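Local coordinates for protein SMG-7 (Caenorhabditis elegans, PDB 3ZHE), which pairs with SMG-5 through 14-3-3-like domains in a heterodimer required for efficient nonsense-mediated mRNA decay, at residues W288-Y302 with L315-L329. Sequence-based numbering, arbitrary orientation.
Sequences WCTAYRSLLKTLDDY and LLHILALLLCAPKLL
Residues 288-302 and 315-322 form an antiparallel helical hairpin in the C-terminal all-helical domain, their axes 10.6 Å apart at closest and their directions 145° apart. The CA register descends from Leu299 opposite Leu315, through Leu295 and Leu319, to Tyr292 and Leu322; a type I turn, Leu322 to Ala325, ends the regular pairing, and the chain beyond it brings Leu328 and Leu329 to Trp288 and Cys289. Along the paired helices the packing is knobs-into-holes. Leu295 sits among Leu315, Ile318, Leu319 and Leu322, its CG anti to the backbone N (chi1 -176°), which sends CD2 against Leu319 CB and CD1 to 3.6 Å from Leu315 CG. In return, Leu319 fits between Tyr292, Leu295, Leu296 and Leu299, while Leu315 ends with CD2 at the ring edge of Tyr302.

At the other end the indole of Trp288 lies between leucines: Leu322 CD2 covers one face, 3.8 Å from the five-membered ring centroid, and Leu328 CD1 the opposite face. Its NE1 donates to Leu322 O at 3.0 Å, a somewhat bent bond (144°) lying in the carbonyl plane on a lone pair. Trp288 thus holds Leu322 at two points, the CD2 methyl and the carbonyl oxygen. A leucine in place of Trp288 would probably leave that carbonyl without its indole donor and open a gap between Leu322 and Leu328. Helix 257-270 adds Leu263 and Met264 to the tryptophan's surroundings, and helices 337-348 and 377-389 pack on Tyr292, building the contact into the domain core. Leu329 bridges Trp288 and Tyr292: its CD2 touches Trp288 CD1 at the indole edge, while CD1 stands almost squarely over the Tyr292 ring, 3.7 Å from the centroid.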
loop_
_atom_site.group_PDB
_atom_site.type_symbol
_atom_site.label_atom_id
_atom_site.label_comp_id
_atom_site.label_asym_id
_atom_site.label_seq_id
_atom_site.Cartn_x
_atom_site.Cartn_y
_atom_site.Cartn_z
ATOM N N TRP B 288 -36.619 23.506 4.045
ATOM C CA TRP B 288 -35.984 23.598 2.736
ATOM C C TRP B 288 -35.877 25.038 2.248
ATOM O O TRP B 288 -34.801 25.490 1.858
ATOM C CB TRP B 288 -36.786 22.777 1.728
ATOM C CG TRP B 288 -36.035 22.391 0.505
ATOM C CD1 TRP B 288 -35.941 23.098 -0.656
ATOM C CD2 TRP B 288 -35.279 21.192 0.310
ATOM N NE1 TRP B 288 -35.167 22.416 -1.563
ATOM C CE2 TRP B 288 -34.749 21.242 -0.993
ATOM C CE3 TRP B 288 -34.996 20.083 1.113
ATOM C CZ2 TRP B 288 -33.953 20.224 -1.512
ATOM C CZ3 TRP B 288 -34.204 19.075 0.595
ATOM C CH2 TRP B 288 -33.691 19.154 -0.705
ATOM N N CYS B 289 -36.997 25.755 2.273
ATOM C CA CYS B 289 -37.026 27.139 1.809
ATOM C C CYS B 289 -36.166 28.061 2.667
ATOM O O CYS B 289 -35.467 28.932 2.137
ATOM C CB CYS B 289 -38.463 27.662 1.733
ATOM S SG CYS B 289 -39.390 27.068 0.301
ATOM N N THR B 290 -36.215 27.876 3.984
ATOM C CA THR B 290 -35.363 28.658 4.879
ATOM C C THR B 290 -33.889 28.478 4.508
ATOM O O THR B 290 -33.141 29.458 4.346
ATOM C CB THR B 290 -35.576 28.269 6.354
ATOM O OG1 THR B 290 -36.902 28.634 6.761
ATOM C CG2 THR B 290 -34.567 28.978 7.245
ATOM N N ALA B 291 -33.490 27.218 4.356
ATOM C CA ALA B 291 -32.129 26.881 3.948
ATOM C C ALA B 291 -31.764 27.528 2.612
ATOM O O ALA B 291 -30.665 28.067 2.454
ATOM C CB ALA B 291 -31.959 25.373 3.873
ATOM N N TYR B 292 -32.692 27.473 1.661
ATOM C CA TYR B 292 -32.491 28.057 0.336
ATOM C C TYR B 292 -32.205 29.552 0.441
ATOM O O TYR B 292 -31.251 30.057 -0.157
ATOM C CB TYR B 292 -33.721 27.801 -0.543
ATOM C CG TYR B 292 -33.570 28.223 -1.990
ATOM C CD1 TYR B 292 -32.552 27.709 -2.784
ATOM C CD2 TYR B 292 -34.462 29.117 -2.569
ATOM C CE1 TYR B 292 -32.418 28.087 -4.111
ATOM C CE2 TYR B 292 -34.337 29.499 -3.892
ATOM C CZ TYR B 292 -33.314 28.981 -4.658
ATOM O OH TYR B 292 -33.187 29.360 -5.976
ATOM N N ARG B 293 -33.029 30.250 1.217
ATOM C CA ARG B 293 -32.847 31.679 1.462
ATOM C C ARG B 293 -31.473 31.989 2.048
ATOM O O ARG B 293 -30.700 32.770 1.475
ATOM C CB ARG B 293 -33.929 32.192 2.412
ATOM C CG ARG B 293 -35.305 32.339 1.789
ATOM C CD ARG B 293 -36.373 32.415 2.867
ATOM N NE ARG B 293 -37.529 33.199 2.446
ATOM C CZ ARG B 293 -38.647 33.315 3.154
ATOM N NH1 ARG B 293 -38.767 32.687 4.315
ATOM N NH2 ARG B 293 -39.650 34.053 2.697
ATOM N N SER B 294 -31.178 31.372 3.191
ATOM C CA SER B 294 -29.916 31.621 3.890
ATOM C C SER B 294 -28.698 31.358 3.002
ATOM O O SER B 294 -27.773 32.177 2.933
ATOM C CB SER B 294 -29.837 30.778 5.166
ATOM O OG SER B 294 -28.605 30.971 5.839
ATOM N N LEU B 295 -28.708 30.218 2.317
ATOM C CA LEU B 295 -27.609 29.842 1.433
ATOM C C LEU B 295 -27.449 30.837 0.287
ATOM O O LEU B 295 -26.331 31.235 -0.049
ATOM C CB LEU B 295 -27.822 28.432 0.879
ATOM C CG LEU B 295 -26.693 27.874 0.012
ATOM C CD1 LEU B 295 -25.408 27.792 0.814
ATOM C CD2 LEU B 295 -27.067 26.510 -0.538
ATOM N N LEU B 296 -28.573 31.232 -0.307
ATOM C CA LEU B 296 -28.564 32.241 -1.361
ATOM C C LEU B 296 -27.883 33.516 -0.878
ATOM O O LEU B 296 -27.001 34.052 -1.553
ATOM C CB LEU B 296 -29.991 32.546 -1.819
ATOM C CG LEU B 296 -30.328 32.268 -3.284
ATOM C CD1 LEU B 296 -29.640 31.003 -3.777
ATOM C CD2 LEU B 296 -31.833 32.154 -3.454
ATOM N N LYS B 297 -28.286 33.988 0.300
ATOM C CA LYS B 297 -27.697 35.196 0.875
ATOM C C LYS B 297 -26.191 35.052 1.084
ATOM O O LYS B 297 -25.421 35.949 0.735
ATOM C CB LYS B 297 -28.379 35.552 2.199
ATOM N N THR B 298 -25.780 33.921 1.651
ATOM C CA THR B 298 -24.366 33.679 1.927
ATOM C C THR B 298 -23.525 33.672 0.649
ATOM O O THR B 298 -22.501 34.356 0.567
ATOM C CB THR B 298 -24.163 32.359 2.690
ATOM O OG1 THR B 298 -24.837 32.432 3.951
ATOM C CG2 THR B 298 -22.685 32.097 2.926
ATOM N N LEU B 299 -23.966 32.904 -0.343
ATOM C CA LEU B 299 -23.296 32.863 -1.641
ATOM C C LEU B 299 -23.226 34.253 -2.276
ATOM O O LEU B 299 -22.202 34.636 -2.850
ATOM C CB LEU B 299 -24.010 31.886 -2.579
ATOM C CG LEU B 299 -23.963 30.405 -2.195
ATOM C CD1 LEU B 299 -24.962 29.603 -3.016
ATOM C CD2 LEU B 299 -22.556 29.852 -2.370
ATOM N N ASP B 300 -24.317 35.007 -2.165
ATOM C CA ASP B 300 -24.363 36.361 -2.710
ATOM C C ASP B 300 -23.310 37.246 -2.044
ATOM O O ASP B 300 -22.595 37.993 -2.718
ATOM C CB ASP B 300 -25.760 36.969 -2.546
ATOM C CG ASP B 300 -25.980 38.179 -3.442
ATOM O OD1 ASP B 300 -25.265 38.304 -4.457
ATOM O OD2 ASP B 300 -26.872 39.001 -3.139
ATOM N N ASP B 301 -23.212 37.150 -0.722
ATOM C CA ASP B 301 -22.204 37.897 0.026
ATOM C C ASP B 301 -20.786 37.456 -0.329
ATOM O O ASP B 301 -19.844 38.243 -0.239
ATOM C CB ASP B 301 -22.429 37.762 1.535
ATOM C CG ASP B 301 -23.641 38.536 2.017
ATOM O OD1 ASP B 301 -24.008 39.539 1.369
ATOM O OD2 ASP B 301 -24.225 38.143 3.049
ATOM N N TYR B 302 -20.633 36.195 -0.722
ATOM C CA TYR B 302 -19.333 35.703 -1.168
ATOM C C TYR B 302 -19.000 36.248 -2.550
ATOM O O TYR B 302 -17.830 36.398 -2.905
ATOM C CB TYR B 302 -19.295 34.176 -1.158
ATOM C CG TYR B 302 -19.005 33.604 0.208
ATOM C CD1 TYR B 302 -18.311 34.345 1.155
ATOM C CD2 TYR B 302 -19.424 32.326 0.554
ATOM C CE1 TYR B 302 -18.041 33.832 2.407
ATOM C CE2 TYR B 302 -19.158 31.803 1.806
ATOM C CZ TYR B 302 -18.466 32.560 2.729
ATOM O OH TYR B 302 -18.199 32.046 3.976
ATOM N N LEU B 315 -20.346 24.431 -1.060
ATOM C CA LEU B 315 -21.475 25.329 -0.862
ATOM C C LEU B 315 -22.315 25.436 -2.132
ATOM O O LEU B 315 -23.529 25.630 -2.071
ATOM C CB LEU B 315 -20.989 26.710 -0.416
ATOM C CG LEU B 315 -21.815 27.368 0.689
ATOM C CD1 LEU B 315 -21.935 26.440 1.890
ATOM C CD2 LEU B 315 -21.208 28.702 1.097
ATOM N N LEU B 316 -21.663 25.300 -3.284
ATOM C CA LEU B 316 -22.372 25.279 -4.556
ATOM C C LEU B 316 -23.097 23.951 -4.747
ATOM O O LEU B 316 -24.139 23.892 -5.397
ATOM C CB LEU B 316 -21.418 25.532 -5.728
ATOM C CG LEU B 316 -20.853 26.946 -5.884
ATOM C CD1 LEU B 316 -20.163 27.099 -7.232
ATOM C CD2 LEU B 316 -21.934 28.005 -5.700
ATOM N N HIS B 317 -22.541 22.887 -4.176
ATOM C CA HIS B 317 -23.142 21.563 -4.295
ATOM C C HIS B 317 -24.386 21.404 -3.427
ATOM O O HIS B 317 -25.324 20.702 -3.803
ATOM C CB HIS B 317 -22.121 20.468 -3.983
ATOM C CG HIS B 317 -21.425 19.937 -5.196
ATOM N ND1 HIS B 317 -22.062 19.150 -6.132
ATOM C CD2 HIS B 317 -20.152 20.083 -5.632
ATOM C CE1 HIS B 317 -21.210 18.832 -7.090
ATOM N NE2 HIS B 317 -20.044 19.387 -6.812
ATOM N N ILE B 318 -24.390 22.050 -2.267
ATOM C CA ILE B 318 -25.571 22.053 -1.410
ATOM C C ILE B 318 -26.708 22.787 -2.117
ATOM O O ILE B 318 -27.873 22.392 -2.034
ATOM C CB ILE B 318 -25.281 22.699 -0.037
ATOM C CG1 ILE B 318 -24.270 21.854 0.741
ATOM C CG2 ILE B 318 -26.564 22.855 0.767
ATOM C CD1 ILE B 318 -24.058 22.308 2.166
ATOM N N LEU B 319 -26.348 23.847 -2.834
ATOM C CA LEU B 319 -27.305 24.616 -3.619
ATOM C C LEU B 319 -27.938 23.767 -4.714
ATOM O O LEU B 319 -29.155 23.787 -4.901
ATOM C CB LEU B 319 -26.622 25.833 -4.242
ATOM C CG LEU B 319 -27.501 26.698 -5.148
ATOM C CD1 LEU B 319 -28.539 27.447 -4.328
ATOM C CD2 LEU B 319 -26.652 27.659 -5.967
ATOM N N ALA B 320 -27.104 23.028 -5.439
ATOM C CA ALA B 320 -27.579 22.160 -6.510
ATOM C C ALA B 320 -28.461 21.048 -5.954
ATOM O O ALA B 320 -29.388 20.588 -6.621
ATOM C CB ALA B 320 -26.405 21.579 -7.283
ATOM N N LEU B 321 -28.169 20.622 -4.728
ATOM C CA LEU B 321 -28.994 19.635 -4.043
ATOM C C LEU B 321 -30.352 20.233 -3.697
ATOM O O LEU B 321 -31.383 19.571 -3.814
ATOM C CB LEU B 321 -28.305 19.136 -2.771
ATOM C CG LEU B 321 -27.184 18.112 -2.950
ATOM C CD1 LEU B 321 -26.675 17.634 -1.598
ATOM C CD2 LEU B 321 -27.657 16.938 -3.797
ATOM N N LEU B 322 -30.343 21.492 -3.269
ATOM C CA LEU B 322 -31.576 22.205 -2.961
ATOM C C LEU B 322 -32.437 22.377 -4.209
ATOM O O LEU B 322 -33.665 22.422 -4.129
ATOM C CB LEU B 322 -31.272 23.565 -2.329
ATOM C CG LEU B 322 -30.723 23.535 -0.902
ATOM C CD1 LEU B 322 -30.432 24.942 -0.406
ATOM C CD2 LEU B 322 -31.702 22.832 0.022
ATOM N N LEU B 323 -31.783 22.455 -5.362
ATOM C CA LEU B 323 -32.480 22.628 -6.632
ATOM C C LEU B 323 -33.098 21.329 -7.146
ATOM O O LEU B 323 -33.807 21.328 -8.151
ATOM C CB LEU B 323 -31.535 23.214 -7.685
ATOM C CG LEU B 323 -31.702 24.702 -8.001
ATOM C CD1 LEU B 323 -31.768 25.533 -6.729
ATOM C CD2 LEU B 323 -30.571 25.181 -8.894
ATOM N N CYS B 324 -32.832 20.228 -6.449
ATOM C CA CYS B 324 -33.367 18.928 -6.844
ATOM C C CYS B 324 -34.843 18.789 -6.486
ATOM O O CYS B 324 -35.497 17.824 -6.880
ATOM C CB CYS B 324 -32.568 17.792 -6.202
ATOM S SG CYS B 324 -30.909 17.569 -6.878
ATOM N N ALA B 325 -35.360 19.757 -5.736
ATOM C CA ALA B 325 -36.768 19.765 -5.356
ATOM C C ALA B 325 -37.429 21.093 -5.721
ATOM O O ALA B 325 -37.693 21.918 -4.845
ATOM C CB ALA B 325 -36.912 19.491 -3.871
ATOM N N PRO B 326 -37.698 21.301 -7.021
ATOM C CA PRO B 326 -38.295 22.543 -7.527
ATOM C C PRO B 326 -39.678 22.809 -6.941
ATOM O O PRO B 326 -40.012 23.957 -6.646
ATOM C CB PRO B 326 -38.416 22.282 -9.033
ATOM C CG PRO B 326 -37.400 21.234 -9.322
ATOM C CD PRO B 326 -37.399 20.357 -8.112
ATOM N N LYS B 327 -40.467 21.751 -6.780
ATOM C CA LYS B 327 -41.828 21.866 -6.266
ATOM C C LYS B 327 -41.858 22.416 -4.843
ATOM O O LYS B 327 -42.860 22.986 -4.410
ATOM C CB LYS B 327 -42.534 20.509 -6.319
ATOM N N LEU B 328 -40.758 22.242 -4.120
ATOM C CA LEU B 328 -40.649 22.755 -2.760
ATOM C C LEU B 328 -40.292 24.238 -2.747
ATOM O O LEU B 328 -40.539 24.934 -1.762
ATOM C CB LEU B 328 -39.607 21.962 -1.965
ATOM C CG LEU B 328 -40.025 20.595 -1.422
ATOM C CD1 LEU B 328 -38.863 19.930 -0.700
ATOM C CD2 LEU B 328 -41.217 20.741 -0.494
ATOM N N LEU B 329 -39.717 24.716 -3.846
ATOM C CA LEU B 329 -39.240 26.095 -3.925
ATOM C C LEU B 329 -40.256 27.056 -4.540
ATOM O O LEU B 329 -39.980 28.246 -4.691
ATOM C CB LEU B 329 -37.915 26.164 -4.688
ATOM C CG LEU B 329 -36.706 25.562 -3.970
ATOM C CD1 LEU B 329 -35.435 25.786 -4.774
ATOM C CD2 LEU B 329 -36.572 26.150 -2.573
#